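Local coordinates for protein FkbI (Streptomyces hygroscopicus, PDB 1R2J) that binds FAD and probably acts as an acyl-ACP dehydrogenase in making the methoxymalonyl extender unit of the FK520 polyketide, at residues 4-16 / 60-72. Sequence-based numbering, arbitrary orientation.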
loop_
_atom_site.group_PDB
_atom_site.type_symbol
_atom_site.label_atom_id
_atom_site.label_comp_id
_atom_site.label_asym_id
_atom_site.label_seq_id
_atom_site.Cartn_x
_atom_site.Cartn_y
_atom_site.Cartn_z
ATOM N N ARG A 4 -9.031 -4.121 17.787
ATOM C CA ARG A 4 -8.637 -4.041 16.384
ATOM C C ARG A 4 -7.131 -4.238 16.236
ATOM O O ARG A 4 -6.675 -5.122 15.509
ATOM C CB ARG A 4 -9.043 -2.684 15.804
ATOM C CG ARG A 4 -8.862 -2.568 14.302
ATOM C CD ARG A 4 -9.366 -1.220 13.777
ATOM N NE ARG A 4 -10.817 -1.080 13.894
ATOM C CZ ARG A 4 -11.421 -0.033 14.451
ATOM N NH1 ARG A 4 -10.699 0.965 14.944
ATOM N NH2 ARG A 4 -12.746 0.015 14.519
ATOM N N ASP A 5 -6.358 -3.410 16.932
ATOM C CA ASP A 5 -4.909 -3.521 16.865
ATOM C C ASP A 5 -4.441 -4.719 17.678
ATOM O O ASP A 5 -3.540 -5.439 17.259
ATOM C CB ASP A 5 -4.249 -2.245 17.388
ATOM C CG ASP A 5 -4.634 -1.011 16.582
ATOM O OD1 ASP A 5 -5.269 -1.138 15.515
ATOM O OD2 ASP A 5 -4.296 0.094 17.034
ATOM N N ALA A 6 -5.060 -4.933 18.837
ATOM C CA ALA A 6 -4.694 -6.057 19.692
ATOM C C ALA A 6 -4.905 -7.352 18.922
ATOM O O ALA A 6 -4.081 -8.272 18.978
ATOM C CB ALA A 6 -5.540 -6.057 20.960
ATOM N N LEU A 7 -6.013 -7.410 18.190
ATOM C CA LEU A 7 -6.355 -8.575 17.390
ATOM C C LEU A 7 -5.264 -8.892 16.363
ATOM O O LEU A 7 -4.903 -10.058 16.192
ATOM C CB LEU A 7 -7.684 -8.343 16.659
ATOM C CG LEU A 7 -8.081 -9.394 15.616
ATOM C CD1 LEU A 7 -8.457 -10.681 16.319
ATOM C CD2 LEU A 7 -9.257 -8.890 14.783
ATOM N N LEU A 8 -4.757 -7.854 15.692
ATOM C CA LEU A 8 -3.727 -7.985 14.661
ATOM C C LEU A 8 -2.388 -8.314 15.280
ATOM O O LEU A 8 -1.536 -8.969 14.662
ATOM C CB LEU A 8 -3.570 -6.681 13.877
ATOM C CG LEU A 8 -4.328 -6.706 12.557
ATOM C CD1 LEU A 8 -3.742 -7.787 11.638
ATOM C CD2 LEU A 8 -5.784 -6.964 12.843
ATOM N N THR A 9 -2.185 -7.838 16.506
ATOM C CA THR A 9 -0.925 -8.137 17.169
ATOM C C THR A 9 -0.971 -9.622 17.371
ATOM O O THR A 9 0.070 -10.288 17.338
ATOM C CB THR A 9 -0.771 -7.639 18.621
ATOM O OG1 THR A 9 -1.679 -8.331 19.484
ATOM C CG2 THR A 9 -0.954 -6.149 18.695
ATOM N N ASP A 10 -2.140 -10.200 17.670
ATOM C CA ASP A 10 -1.949 -11.608 17.851
ATOM C C ASP A 10 -2.161 -12.580 16.713
ATOM O O ASP A 10 -1.718 -13.723 16.757
ATOM C CB ASP A 10 -2.457 -12.191 19.207
ATOM C CG ASP A 10 -2.568 -11.213 20.379
ATOM O OD1 ASP A 10 -3.665 -10.971 20.893
ATOM O OD2 ASP A 10 -1.493 -10.735 20.793
ATOM N N LEU A 11 -2.826 -12.045 15.697
ATOM C CA LEU A 11 -3.073 -12.672 14.440
ATOM C C LEU A 11 -1.603 -12.773 13.976
ATOM O O LEU A 11 -1.053 -13.859 13.855
ATOM C CB LEU A 11 -3.905 -11.771 13.520
ATOM C CG LEU A 11 -5.355 -12.245 13.391
ATOM C CD1 LEU A 11 -5.904 -12.527 14.771
ATOM C CD2 LEU A 11 -6.201 -11.212 12.676
ATOM N N VAL A 12 -0.943 -11.630 13.769
ATOM C CA VAL A 12 0.478 -11.640 13.379
ATOM C C VAL A 12 1.269 -12.454 14.407
ATOM O O VAL A 12 2.025 -13.369 14.060
ATOM C CB VAL A 12 1.120 -10.214 13.331
ATOM C CG1 VAL A 12 2.609 -10.314 12.965
ATOM C CG2 VAL A 12 0.395 -9.350 12.315
ATOM N N GLY A 13 1.080 -12.084 15.671
ATOM C CA GLY A 13 1.728 -12.730 16.798
ATOM C C GLY A 13 2.969 -13.565 16.567
ATOM O O GLY A 13 2.932 -14.791 16.693
ATOM N N ASP A 14 4.074 -12.913 16.225
ATOM C CA ASP A 14 5.329 -13.627 16.028
ATOM C C ASP A 14 5.283 -14.661 14.903
ATOM O O ASP A 14 5.347 -15.867 15.151
ATOM C CB ASP A 14 5.720 -14.315 17.334
ATOM C CG ASP A 14 7.022 -15.063 17.231
ATOM O OD1 ASP A 14 8.077 -14.405 17.089
ATOM O OD2 ASP A 14 6.990 -16.314 17.284
ATOM N N ARG A 15 5.156 -14.187 13.673
ATOM C CA ARG A 15 5.127 -15.059 12.504
ATOM C C ARG A 15 5.590 -14.268 11.283
ATOM O O ARG A 15 5.779 -14.824 10.201
ATOM C CB ARG A 15 3.712 -15.612 12.271
ATOM C CG ARG A 15 3.360 -16.825 13.138
ATOM C CD ARG A 15 1.950 -17.337 12.845
ATOM N NE ARG A 15 0.930 -16.556 13.532
ATOM C CZ ARG A 15 0.626 -16.691 14.820
ATOM N NH1 ARG A 15 -0.315 -15.928 15.362
ATOM N NH2 ARG A 15 1.246 -17.597 15.563
ATOM N N ALA A 16 5.785 -12.967 11.472
ATOM C CA ALA A 16 6.212 -12.089 10.386
ATOM C C ALA A 16 7.539 -12.542 9.778
ATOM O O ALA A 16 7.684 -12.595 8.558
ATOM C CB ALA A 16 6.321 -10.650 10.893
ATOM N N PHE A 60 -4.668 2.436 12.422
ATOM C CA PHE A 60 -4.807 0.987 12.376
ATOM C C PHE A 60 -3.814 0.436 11.351
ATOM O O PHE A 60 -3.174 -0.597 11.580
ATOM C CB PHE A 60 -6.239 0.586 11.989
ATOM C CG PHE A 60 -6.399 -0.887 11.696
ATOM C CD1 PHE A 60 -5.932 -1.847 12.592
ATOM C CD2 PHE A 60 -7.006 -1.311 10.517
ATOM C CE1 PHE A 60 -6.065 -3.211 12.313
ATOM C CE2 PHE A 60 -7.146 -2.666 10.227
ATOM C CZ PHE A 60 -6.673 -3.620 11.126
ATOM N N THR A 61 -3.693 1.144 10.230
ATOM C CA THR A 61 -2.787 0.766 9.152
ATOM C C THR A 61 -1.345 0.892 9.645
ATOM O O THR A 61 -0.495 0.060 9.333
ATOM C CB THR A 61 -3.004 1.672 7.911
ATOM O OG1 THR A 61 -4.332 1.474 7.411
ATOM C CG2 THR A 61 -2.000 1.344 6.803
ATOM N N ALA A 62 -1.089 1.935 10.429
ATOM C CA ALA A 62 0.236 2.167 10.992
ATOM C C ALA A 62 0.597 1.000 11.902
ATOM O O ALA A 62 1.704 0.476 11.845
ATOM C CB ALA A 62 0.253 3.484 11.788
ATOM N N HIS A 63 -0.349 0.585 12.742
ATOM C CA HIS A 63 -0.092 -0.520 13.662
ATOM C C HIS A 63 0.203 -1.823 12.916
ATOM O O HIS A 63 1.106 -2.571 13.293
ATOM C CB HIS A 63 -1.276 -0.715 14.612
ATOM C CG HIS A 63 -1.044 -1.778 15.639
ATOM N ND1 HIS A 63 -1.558 -3.052 15.523
ATOM C CD2 HIS A 63 -0.319 -1.766 16.781
ATOM C CE1 HIS A 63 -1.159 -3.780 16.550
ATOM N NE2 HIS A 63 -0.405 -3.023 17.328
ATOM N N VAL A 64 -0.558 -2.103 11.863
ATOM C CA VAL A 64 -0.312 -3.313 11.089
ATOM C C VAL A 64 1.067 -3.187 10.434
ATOM O O VAL A 64 1.826 -4.152 10.367
ATOM C CB VAL A 64 -1.386 -3.517 9.997
ATOM C CG1 VAL A 64 -1.058 -4.762 9.166
ATOM C CG2 VAL A 64 -2.752 -3.656 10.644
ATOM N N GLY A 65 1.389 -1.986 9.957
ATOM C CA GLY A 65 2.687 -1.774 9.344
ATOM C C GLY A 65 3.826 -2.088 10.307
ATOM O O GLY A 65 4.860 -2.628 9.908
ATOM N N SER A 66 3.630 -1.759 11.582
ATOM C CA SER A 66 4.643 -1.998 12.603
ATOM C C SER A 66 4.861 -3.486 12.857
ATOM O O SER A 66 5.878 -3.880 13.429
ATOM C CB SER A 66 4.245 -1.314 13.915
ATOM O OG SER A 66 3.221 -2.040 14.587
ATOM N N LEU A 67 3.905 -4.307 12.431
ATOM C CA LEU A 67 3.987 -5.758 12.620
ATOM C C LEU A 67 4.542 -6.475 11.389
ATOM O O LEU A 67 5.466 -7.282 11.489
ATOM C CB LEU A 67 2.600 -6.321 12.939
ATOM C CG LEU A 67 1.872 -5.747 14.155
ATOM C CD1 LEU A 67 0.441 -6.282 14.190
ATOM C CD2 LEU A 67 2.623 -6.115 15.426
ATOM N N CYS A 68 3.959 -6.183 10.231
ATOM C CA CYS A 68 4.379 -6.794 8.976
ATOM C C CYS A 68 3.954 -5.881 7.838
ATOM O O CYS A 68 2.764 -5.620 7.663
ATOM C CB CYS A 68 3.722 -8.171 8.814
ATOM S SG CYS A 68 3.893 -8.872 7.163
ATOM N N SER A 69 4.916 -5.399 7.058
ATOM C CA SER A 69 4.589 -4.496 5.957
ATOM C C SER A 69 4.034 -5.217 4.727
ATOM O O SER A 69 3.466 -4.580 3.846
ATOM C CB SER A 69 5.813 -3.646 5.579
ATOM O OG SER A 69 6.207 -2.815 6.671
ATOM N N SER A 70 4.212 -6.535 4.652
ATOM C CA SER A 70 3.653 -7.294 3.530
ATOM C C SER A 70 2.137 -7.317 3.747
ATOM O O SER A 70 1.349 -7.051 2.831
ATOM C CB SER A 70 4.174 -8.736 3.508
ATOM O OG SER A 70 5.494 -8.823 3.011
ATOM N N LEU A 71 1.733 -7.635 4.973
ATOM C CA LEU A 71 0.320 -7.674 5.311
ATOM C C LEU A 71 -0.264 -6.278 5.105
ATOM O O LEU A 71 -1.358 -6.129 4.554
ATOM C CB LEU A 71 0.136 -8.121 6.766
ATOM C CG LEU A 71 -1.292 -8.145 7.323
ATOM C CD1 LEU A 71 -2.179 -9.028 6.451
ATOM C CD2 LEU A 71 -1.265 -8.673 8.759
ATOM N N ARG A 72 0.483 -5.263 5.536
ATOM C CA ARG A 72 0.067 -3.867 5.408
ATOM C C ARG A 72 -0.147 -3.531 3.932
ATOM O O ARG A 72 -1.092 -2.824 3.576
ATOM C CB ARG A 72 1.147 -2.957 5.999
ATOM C CG ARG A 72 0.701 -1.558 6.422
ATOM C CD ARG A 72 0.599 -0.578 5.268
ATOM N NE ARG A 72 1.680 -0.659 4.285
ATOM C CZ ARG A 72 2.983 -0.617 4.550
ATOM N NH1 ARG A 72 3.434 -0.505 5.800
ATOM N NH2 ARG A 72 3.848 -0.662 3.541
#
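Leu8 of helix 5-12 enters as a knob a hole formed by Phe60, Val64 and Leu67 of helix 60-67 and by Leu71 at the start of the next helix, showing how one leucine can centre a helix-helix packing. Its CD2 meets the Phe60 ring edge-on, 3.8 Å from CE1, while CD1 reaches Leu71 CD2. Arg4 lays CG over one Phe60 face, a CH-pi contact 3.7 Å from the ring centroid, and Val64 CG2 backs the opposite face. With an alanine here, the ring between Arg4 CG and Val64 CG2 is lost, which would probably open a gap and take one wall from the Leu8 hole. Nearby, chi1 of -176° swings the His63 ring away from its own backbone N and lets one face meet Asp5 CB, 3.5 Å from the centroid, with the carboxylate stacked 13° from the ring plane; Thr9 CG2 lies at the ring edge. Helices 5-12 and 60-67 run nearly parallel, crossing at -20° in the all-helical N-terminal domain of the acyl-CoA dehydrogenase fold. Farther along, Val12 CG2 rests 3.6 Å from Leu67 CD1, and Ala16 CB approaches Cys68 CB. Cys68 caps the next helix, its SG accepting from Leu71 N at 3.3 Å. Leu30 and Leu33 also touch Leu71, and Arg238 touches His63.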